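Local coordinates for protein argonaute (PDB 5G5S) that cleaves single-stranded target DNA using short single-stranded DNA guides and may help defend its archaeal host against invading genetic elements, at residues E25-I31 with F60-V66; E141-K145 with N602-K606. One frame throughout, in Å; residues are numbered along the deposited sequence.

Interaction 1: residues E25-I31 with F60-V66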
loop_
_atom_site.group_PDB
_atom_site.type_symbol
_atom_site.label_atom_id
_atom_site.label_comp_id
_atom_site.label_asym_id
_atom_site.label_seq_id
_atom_site.Cartn_x
_atom_site.Cartn_y
_atom_site.Cartn_z
ATOM N N GLU A 25 35.388 13.691 -9.639
ATOM C CA GLU A 25 35.864 12.321 -9.669
ATOM C C GLU A 25 35.372 11.468 -8.507
ATOM O O GLU A 25 35.043 11.990 -7.440
ATOM C CB GLU A 25 37.409 12.306 -9.680
ATOM C CG GLU A 25 38.041 12.656 -11.014
ATOM C CD GLU A 25 39.540 12.872 -10.981
ATOM O OE1 GLU A 25 40.238 12.177 -10.206
ATOM O OE2 GLU A 25 40.025 13.722 -11.762
ATOM N N VAL A 26 35.365 10.139 -8.723
ATOM C CA VAL A 26 35.068 9.113 -7.722
ATOM C C VAL A 26 36.364 8.333 -7.452
ATOM O O VAL A 26 37.204 8.170 -8.347
ATOM C CB VAL A 26 33.840 8.217 -8.013
ATOM C CG1 VAL A 26 32.578 9.054 -8.138
ATOM C CG2 VAL A 26 34.045 7.329 -9.238
ATOM N N HIS A 27 36.561 7.920 -6.206
ATOM C CA HIS A 27 37.809 7.288 -5.822
ATOM C C HIS A 27 37.629 5.929 -5.173
ATOM O O HIS A 27 36.829 5.774 -4.247
ATOM C CB HIS A 27 38.634 8.266 -4.973
ATOM C CG HIS A 27 38.702 9.629 -5.587
ATOM N ND1 HIS A 27 39.688 9.957 -6.506
ATOM C CD2 HIS A 27 37.837 10.666 -5.486
ATOM C CE1 HIS A 27 39.420 11.196 -6.889
ATOM N NE2 HIS A 27 38.312 11.661 -6.306
ATOM N N PHE A 28 38.359 4.935 -5.697
ATOM C CA PHE A 28 38.309 3.549 -5.241
ATOM C C PHE A 28 39.351 3.280 -4.176
ATOM O O PHE A 28 40.521 3.635 -4.343
ATOM C CB PHE A 28 38.421 2.567 -6.426
ATOM C CG PHE A 28 37.295 2.746 -7.415
ATOM C CD1 PHE A 28 36.072 2.107 -7.225
ATOM C CD2 PHE A 28 37.429 3.607 -8.500
ATOM C CE1 PHE A 28 35.014 2.303 -8.119
ATOM C CE2 PHE A 28 36.366 3.819 -9.382
ATOM C CZ PHE A 28 35.164 3.169 -9.184
ATOM N N TYR A 29 38.899 2.693 -3.055
ATOM C CA TYR A 29 39.724 2.351 -1.901
ATOM C C TYR A 29 39.383 0.969 -1.371
ATOM O O TYR A 29 38.295 0.455 -1.623
ATOM C CB TYR A 29 39.529 3.372 -0.765
ATOM C CG TYR A 29 39.926 4.791 -1.103
ATOM C CD1 TYR A 29 41.255 5.199 -1.035
ATOM C CD2 TYR A 29 38.966 5.748 -1.420
ATOM C CE1 TYR A 29 41.626 6.508 -1.329
ATOM C CE2 TYR A 29 39.324 7.063 -1.709
ATOM C CZ TYR A 29 40.660 7.435 -1.677
ATOM O OH TYR A 29 41.030 8.725 -1.973
ATOM N N ARG A 30 40.324 0.374 -0.629
ATOM C CA ARG A 30 40.165 -0.894 0.081
ATOM C C ARG A 30 40.783 -0.741 1.467
ATOM O O ARG A 30 41.739 0.026 1.626
ATOM C CB ARG A 30 40.748 -2.100 -0.697
ATOM C CG ARG A 30 42.281 -2.184 -0.780
ATOM C CD ARG A 30 42.752 -3.453 -1.471
ATOM N NE ARG A 30 42.639 -3.349 -2.927
ATOM C CZ ARG A 30 42.896 -4.335 -3.779
ATOM N NH1 ARG A 30 43.287 -5.524 -3.334
ATOM N NH2 ARG A 30 42.762 -4.143 -5.084
ATOM N N ILE A 31 40.218 -1.430 2.473
ATOM C CA ILE A 31 40.745 -1.385 3.839
ATOM C C ILE A 31 42.038 -2.210 3.822
ATOM O O ILE A 31 41.987 -3.423 3.588
ATOM C CB ILE A 31 39.729 -1.894 4.924
ATOM C CG1 ILE A 31 38.263 -1.413 4.693
ATOM C CG2 ILE A 31 40.227 -1.628 6.361
ATOM C CD1 ILE A 31 37.888 0.043 5.109
ATOM N N PHE A 60 35.561 -0.260 -1.690
ATOM C CA PHE A 60 34.492 0.725 -1.735
ATOM C C PHE A 60 34.845 1.893 -2.659
ATOM O O PHE A 60 35.955 1.945 -3.192
ATOM C CB PHE A 60 34.153 1.213 -0.300
ATOM C CG PHE A 60 35.283 1.860 0.477
ATOM C CD1 PHE A 60 36.296 1.091 1.041
ATOM C CD2 PHE A 60 35.307 3.233 0.688
ATOM C CE1 PHE A 60 37.342 1.687 1.752
ATOM C CE2 PHE A 60 36.350 3.829 1.407
ATOM C CZ PHE A 60 37.353 3.050 1.946
ATOM N N VAL A 61 33.881 2.804 -2.872
ATOM C CA VAL A 61 34.046 3.992 -3.707
ATOM C C VAL A 61 33.564 5.226 -2.936
ATOM O O VAL A 61 32.501 5.187 -2.319
ATOM C CB VAL A 61 33.416 3.840 -5.129
ATOM C CG1 VAL A 61 31.909 3.571 -5.071
ATOM C CG2 VAL A 61 33.729 5.044 -6.018
ATOM N N LEU A 62 34.382 6.288 -2.928
ATOM C CA LEU A 62 34.072 7.549 -2.255
ATOM C C LEU A 62 33.891 8.676 -3.280
ATOM O O LEU A 62 34.604 8.698 -4.292
ATOM C CB LEU A 62 35.165 7.938 -1.236
ATOM C CG LEU A 62 35.320 7.079 0.025
ATOM C CD1 LEU A 62 36.535 7.506 0.810
ATOM C CD2 LEU A 62 34.076 7.124 0.919
ATOM N N PRO A 63 32.972 9.642 -3.026
ATOM C CA PRO A 63 32.799 10.756 -3.978
ATOM C C PRO A 63 33.888 11.835 -3.872
ATOM O O PRO A 63 33.809 12.863 -4.546
ATOM C CB PRO A 63 31.419 11.300 -3.622
ATOM C CG PRO A 63 31.260 10.998 -2.173
ATOM C CD PRO A 63 32.045 9.759 -1.878
ATOM N N TYR A 64 34.900 11.599 -3.025
ATOM C CA TYR A 64 35.997 12.526 -2.759
ATOM C C TYR A 64 37.284 11.773 -2.448
ATOM O O TYR A 64 37.256 10.573 -2.145
ATOM C CB TYR A 64 35.634 13.467 -1.583
ATOM C CG TYR A 64 35.228 12.739 -0.320
ATOM C CD1 TYR A 64 33.914 12.321 -0.126
ATOM C CD2 TYR A 64 36.160 12.439 0.668
ATOM C CE1 TYR A 64 33.540 11.616 1.014
ATOM C CE2 TYR A 64 35.795 11.748 1.821
ATOM C CZ TYR A 64 34.480 11.342 1.989
ATOM O OH TYR A 64 34.102 10.667 3.118
ATOM N N LYS A 65 38.412 12.486 -2.527
ATOM C CA LYS A 65 39.721 11.940 -2.207
ATOM C C LYS A 65 39.974 12.227 -0.730
ATOM O O LYS A 65 39.686 13.330 -0.250
ATOM C CB LYS A 65 40.808 12.577 -3.092
ATOM C CG LYS A 65 42.055 11.710 -3.266
ATOM C CD LYS A 65 42.995 12.266 -4.333
ATOM C CE LYS A 65 42.722 11.705 -5.711
ATOM N NZ LYS A 65 43.481 12.429 -6.766
ATOM N N VAL A 66 40.465 11.216 -0.006
ATOM C CA VAL A 66 40.788 11.329 1.414
ATOM C C VAL A 66 42.314 11.295 1.596
ATOM O O VAL A 66 42.980 10.373 1.116
ATOM C CB VAL A 66 39.987 10.342 2.316
ATOM C CG1 VAL A 66 40.084 8.900 1.825
ATOM C CG2 VAL A 66 40.378 10.461 3.788
#
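H27 and Y29 pair with L62 and F60 as two hydrogen-bonded pairs of an antiparallel ladder, with the non-hydrogen-bonded pair F28–V61 between them; strands 25-31 and 59-62 are the inner two of a four-stranded antiparallel sheet in the N-terminal domain, with 51-54 and 84-91 outermost. Each pair makes two nearly straight backbone bonds, from H27 N to L62 O (2.8 Å) and L62 N to H27 O, and from Y29 N to F60 O and F60 N to Y29 O. Weaker CA-H...O contacts fill the intervals, the shortest from V61 CA to H27 O at 3.3 Å.

A single side-chain hydrogen bond joins the segments: V66 N, beyond the end of the strand, donates to Y29 OH over 3.2 Å, almost straight at 164°.

The rest is carbon packing on rings. On the face shared by H27, Y29, F60 and L62, K65 CB sits squarely over the imidazole of H27, 4.2 Å from its centroid, while the lysine chain, bent at chi3 (-91°), brings CE to 3.5 Å from H27 CE1. V66 CG1 covers a face of the Y29 ring, and L62 CD1 approaches that ring obliquely, 3.7 Å from Y29 CD2. F60, with CG between its backbone N and carbonyl carbon (chi1 59°), turns its ring under Y29 CB, whose distance to F60 CZ is 3.5 Å. On the other face of the sheet V61 CG2 lies over the F28 ring and also meets V26 CB; L103 of helix 97-111 touches both valines.

H27 ND1 is bonded to S89 OG on strand 84-91, which should limit rotation of the imidazole beneath the lysine. Backbone bonds thus set the strand register, whereas segment 63-66 is held against the sheet by the Y29 hydroxyl and by aliphatic groups lying on aromatic faces.

Interaction 2: residues E141-K145 with N602-K606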
loop_
_atom_site.group_PDB
_atom_site.type_symbol
_atom_site.label_atom_id
_atom_site.label_comp_id
_atom_site.label_asym_id
_atom_site.label_seq_id
_atom_site.Cartn_x
_atom_site.Cartn_y
_atom_site.Cartn_z
ATOM N N GLU A 141 13.089 15.318 3.513
ATOM C CA GLU A 141 13.695 14.112 2.974
ATOM C C GLU A 141 14.271 14.476 1.618
ATOM O O GLU A 141 13.687 15.288 0.888
ATOM C CB GLU A 141 12.792 12.871 2.945
ATOM C CG GLU A 141 11.297 13.110 2.867
ATOM C CD GLU A 141 10.503 11.854 2.577
ATOM O OE1 GLU A 141 10.688 10.848 3.300
ATOM O OE2 GLU A 141 9.697 11.875 1.619
ATOM N N TYR A 142 15.462 13.962 1.330
ATOM C CA TYR A 142 16.157 14.290 0.099
ATOM C C TYR A 142 16.787 13.083 -0.578
ATOM O O TYR A 142 17.132 12.093 0.068
ATOM C CB TYR A 142 17.185 15.415 0.340
ATOM C CG TYR A 142 18.376 14.954 1.149
ATOM C CD1 TYR A 142 18.281 14.776 2.529
ATOM C CD2 TYR A 142 19.588 14.657 0.535
ATOM C CE1 TYR A 142 19.343 14.256 3.263
ATOM C CE2 TYR A 142 20.661 14.149 1.261
ATOM C CZ TYR A 142 20.541 13.968 2.629
ATOM O OH TYR A 142 21.613 13.507 3.349
ATOM N N GLU A 143 16.951 13.202 -1.893
ATOM C CA GLU A 143 17.553 12.221 -2.784
ATOM C C GLU A 143 18.137 12.975 -3.963
ATOM O O GLU A 143 17.707 14.095 -4.244
ATOM C CB GLU A 143 16.439 11.312 -3.315
ATOM C CG GLU A 143 16.833 9.863 -3.503
ATOM C CD GLU A 143 15.647 8.991 -3.868
ATOM O OE1 GLU A 143 14.929 9.340 -4.834
ATOM O OE2 GLU A 143 15.416 7.977 -3.170
ATOM N N VAL A 144 19.113 12.382 -4.659
ATOM C CA VAL A 144 19.657 12.990 -5.872
ATOM C C VAL A 144 19.361 12.134 -7.097
ATOM O O VAL A 144 19.354 10.907 -7.009
ATOM C CB VAL A 144 21.042 13.716 -5.826
ATOM C CG1 VAL A 144 21.672 13.682 -4.449
ATOM C CG2 VAL A 144 22.014 13.245 -6.906
ATOM N N LYS A 145 19.014 12.791 -8.206
ATOM C CA LYS A 145 18.645 12.135 -9.456
ATOM C C LYS A 145 19.406 12.696 -10.614
ATOM O O LYS A 145 19.548 13.916 -10.725
ATOM C CB LYS A 145 17.123 12.209 -9.705
ATOM C CG LYS A 145 16.267 11.283 -8.806
ATOM C CD LYS A 145 16.522 9.766 -8.977
ATOM C CE LYS A 145 16.311 9.264 -10.387
ATOM N NZ LYS A 145 16.842 7.887 -10.559
ATOM N N ASN A 602 5.283 5.004 -1.511
ATOM C CA ASN A 602 6.010 5.863 -0.587
ATOM C C ASN A 602 7.296 6.234 -1.273
ATOM O O ASN A 602 8.131 5.374 -1.513
ATOM C CB ASN A 602 6.263 5.131 0.758
ATOM C CG ASN A 602 5.001 4.624 1.435
ATOM O OD1 ASN A 602 3.997 5.340 1.577
ATOM N ND2 ASN A 602 5.029 3.369 1.877
ATOM N N ASN A 603 7.397 7.499 -1.693
ATOM C CA ASN A 603 8.535 8.049 -2.413
ATOM C C ASN A 603 8.651 9.554 -2.147
ATOM O O ASN A 603 7.791 10.137 -1.496
ATOM C CB ASN A 603 8.455 7.695 -3.915
ATOM C CG ASN A 603 7.303 8.348 -4.646
ATOM O OD1 ASN A 603 7.435 9.446 -5.174
ATOM N ND2 ASN A 603 6.153 7.691 -4.685
ATOM N N LYS A 604 9.742 10.154 -2.588
ATOM C CA LYS A 604 10.099 11.555 -2.375
ATOM C C LYS A 604 9.596 12.543 -3.438
ATOM O O LYS A 604 9.704 13.752 -3.218
ATOM C CB LYS A 604 11.626 11.672 -2.196
ATOM C CG LYS A 604 12.152 10.776 -1.075
ATOM C CD LYS A 604 13.634 10.966 -0.913
ATOM C CE LYS A 604 14.198 10.323 0.338
ATOM N NZ LYS A 604 14.301 8.854 0.202
ATOM N N TYR A 605 9.054 12.049 -4.576
ATOM C CA TYR A 605 8.566 12.906 -5.669
ATOM C C TYR A 605 7.271 13.602 -5.359
ATOM O O TYR A 605 6.413 13.037 -4.691
ATOM C CB TYR A 605 8.402 12.142 -6.998
ATOM C CG TYR A 605 9.689 11.684 -7.649
ATOM C CD1 TYR A 605 10.489 12.572 -8.362
ATOM C CD2 TYR A 605 10.047 10.340 -7.654
ATOM C CE1 TYR A 605 11.640 12.140 -9.022
ATOM C CE2 TYR A 605 11.200 9.900 -8.292
ATOM C CZ TYR A 605 11.996 10.804 -8.976
ATOM O OH TYR A 605 13.136 10.368 -9.597
ATOM N N LYS A 606 7.115 14.824 -5.898
ATOM C CA LYS A 606 5.914 15.651 -5.804
ATOM C C LYS A 606 5.739 16.356 -7.123
ATOM O O LYS A 606 6.702 16.916 -7.643
ATOM C CB LYS A 606 6.023 16.722 -4.686
ATOM C CG LYS A 606 5.980 16.215 -3.254
ATOM C CD LYS A 606 4.653 15.533 -2.879
ATOM C CE LYS A 606 4.780 14.644 -1.655
ATOM N NZ LYS A 606 5.749 13.521 -1.841
#
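E141 runs obliquely across the aliphatic part of K604: the carboxylate atom OE2 comes 3.8 Å from K604 CG, while E141 CB lies near K604 CE. OE2 is hydrogen-bonded to N156 ND2 on strand 150-163, and what it touches on the lysine is the methylene carbon CG. Y142 contributes its backbone, with the carbonyl O 3.4 Å from K604 CE; the same oxygen accepts a hydrogen bond from R105. At E143 the glutamate crosses the lysine at about a right angle. Its CB rests 3.7 Å from K604 CD, and the bend at the end of the lysine (chi4 75°) leaves NZ 3.7 Å from E143 OE2, a long salt bridge. K145 curls at chi2 and chi3 so that CG, CD and CE all border the Y605 hydroxyl, CG at 3.4 Å from OH. The Y605 hydroxyl is hydrogen-bonded to D621 OD2, and K145 NZ forms a salt bridge with E101 OE2 and a hydrogen bond with G619 O. On the loop side, N603 OD1 receives Y605 N in an Asx turn. The contact sets the PIWI loop between strands 593-600 and 614-618 against strand 134-147, which pairs with strand 150-163, while helices 97-111 and 114-122 pack on its Y142.

From the N terminus, the chain runs through strand 25-31, helix 41-47 and strand 51-54 before strand 59-62 returns to close interaction 1, a local loop of 28 intervening residues. It then adds strand 84-91 on the far side of strand 25-31 and helices 97-111 and 114-122 before reaching strand 134-147. Interaction 2 opens there and closes 456 residues later in the PIWI domain. The two loops follow in series, neither nesting nor crossing. Their centres are 25 Å apart and their nearest atoms about 10 Å, without touching. Helix 97-111 bridges them: Y107 packs on P63 of interaction 1, and K109, which interacts with guide DNA, on Y142 of interaction 2.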